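Local coordinates for transcriptional regulator nlh2 (Aquifex aeolicus, PDB 4G3V), which probably regulates transcription as a sigma-54-dependent activator, its GAF domain, captured here in an inactive state, acting as the regulatory module, at residues K7-N10 and V11-I15. Numbering follows the deposited sequence.
Sequences KEIN and VVNEI
Asn13 runs alongside Ile9, one turn further along helix 4-19. The carboxamide of Asn13 folds back over the preceding turn, with CG 3.4 Å from Ile9 O and ND2 4.0 Å from Ile9 CG2. Its CG stands beside the backbone N (chi1 -64°), which turns the amide toward that carbonyl, already the acceptor of a nearly straight bond from Asn13 N (3.0 Å, 168° at the hydrogen). Equivalent i to i+4 bonds join Val11 to Lys7, Val12 to Glu8 and Glu14 to Asn10, the regular pattern of an alpha-helix. On the buried side the two valines pack tightly over one oxygen: Val12 CG2 lies 3.3 Å from Glu8 O and Val11 CG1 3.4 Å from it. The N-terminal helix of the GAF-domain construct is laid against helices 25-40 and 139-162, Val11 meeting Tyr39 and Glu8 meeting Thr148, while Val12 packs on Asn154 of the second subunit. The solvent side, at the exposed Asn10, is looser: Asn10 OD1 and Asn13 ND2 stand 4.3 Å apart, bridged by a water that donates to OD1 and accepts from ND2 at 2.9 Å. Asn13 OD1 is taken up by the second subunit, whose Asn150 and Asn154 both donate to it from ND2. Loss of the amide, with an alanine at Asn13, is likely to release the water from this N-H and deprive both asparagines of their shared acceptor.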
# COMPACT_ATOMS: atom_id res chain seq x y z
N LYS A 7 -4.06 -2.00 -13.42
CA LYS A 7 -3.50 -3.29 -13.01
C LYS A 7 -2.76 -3.18 -11.68
O LYS A 7 -2.77 -4.12 -10.88
CB LYS A 7 -2.54 -3.84 -14.06
CG LYS A 7 -3.21 -4.36 -15.31
CD LYS A 7 -2.17 -4.91 -16.27
CE LYS A 7 -2.76 -5.29 -17.62
NZ LYS A 7 -1.69 -5.68 -18.59
N GLU A 8 -2.11 -2.05 -11.43
CA GLU A 8 -1.42 -1.82 -10.17
C GLU A 8 -2.39 -1.74 -9.00
O GLU A 8 -2.15 -2.29 -7.92
CB GLU A 8 -0.57 -0.55 -10.25
CG GLU A 8 0.63 -0.71 -11.15
CD GLU A 8 1.37 0.59 -11.43
OE1 GLU A 8 0.85 1.68 -11.09
OE2 GLU A 8 2.47 0.51 -12.01
N ILE A 9 -3.50 -1.05 -9.23
CA ILE A 9 -4.53 -0.95 -8.20
C ILE A 9 -5.09 -2.34 -7.91
O ILE A 9 -5.21 -2.76 -6.74
CB ILE A 9 -5.65 0.00 -8.66
CG1 ILE A 9 -5.13 1.45 -8.61
CG2 ILE A 9 -6.88 -0.16 -7.79
CD1 ILE A 9 -5.97 2.45 -9.40
N ASN A 10 -5.41 -3.07 -8.97
CA ASN A 10 -5.97 -4.41 -8.82
C ASN A 10 -5.00 -5.39 -8.15
O ASN A 10 -5.42 -6.24 -7.35
CB ASN A 10 -6.48 -4.94 -10.17
CG ASN A 10 -7.73 -4.20 -10.64
OD1 ASN A 10 -8.49 -3.67 -9.82
ND2 ASN A 10 -7.95 -4.15 -11.95
N VAL A 11 -3.72 -5.32 -8.47
CA VAL A 11 -2.77 -6.25 -7.85
C VAL A 11 -2.59 -5.95 -6.36
O VAL A 11 -2.42 -6.87 -5.55
CB VAL A 11 -1.40 -6.34 -8.59
CG1 VAL A 11 -0.49 -5.22 -8.19
CG2 VAL A 11 -0.73 -7.68 -8.29
N VAL A 12 -2.62 -4.68 -6.00
CA VAL A 12 -2.55 -4.31 -4.59
C VAL A 12 -3.79 -4.85 -3.85
O VAL A 12 -3.67 -5.43 -2.76
CB VAL A 12 -2.41 -2.79 -4.42
CG1 VAL A 12 -2.77 -2.35 -2.99
CG2 VAL A 12 -0.99 -2.36 -4.78
N ASN A 13 -4.97 -4.68 -4.42
CA ASN A 13 -6.17 -5.27 -3.79
C ASN A 13 -6.05 -6.79 -3.66
O ASN A 13 -6.40 -7.37 -2.63
CB ASN A 13 -7.44 -4.93 -4.58
CG ASN A 13 -7.74 -3.46 -4.60
OD1 ASN A 13 -7.27 -2.70 -3.75
ND2 ASN A 13 -8.54 -3.03 -5.58
N GLU A 14 -5.56 -7.44 -4.70
CA GLU A 14 -5.45 -8.90 -4.73
C GLU A 14 -4.42 -9.39 -3.70
O GLU A 14 -4.66 -10.36 -2.99
CB GLU A 14 -5.07 -9.37 -6.13
CG GLU A 14 -4.80 -10.87 -6.27
CD GLU A 14 -6.01 -11.76 -6.07
OE1 GLU A 14 -7.12 -11.26 -5.77
OE2 GLU A 14 -5.84 -12.98 -6.23
N ILE A 15 -3.28 -8.71 -3.62
CA ILE A 15 -2.26 -9.05 -2.64
C ILE A 15 -2.79 -8.91 -1.22
O ILE A 15 -2.53 -9.76 -0.38
CB ILE A 15 -0.97 -8.22 -2.88
CG1 ILE A 15 -0.27 -8.72 -4.16
CG2 ILE A 15 -0.03 -8.32 -1.69
CD1 ILE A 15 0.87 -7.84 -4.65
O HOH W 1 -9.70 -5.01 -7.38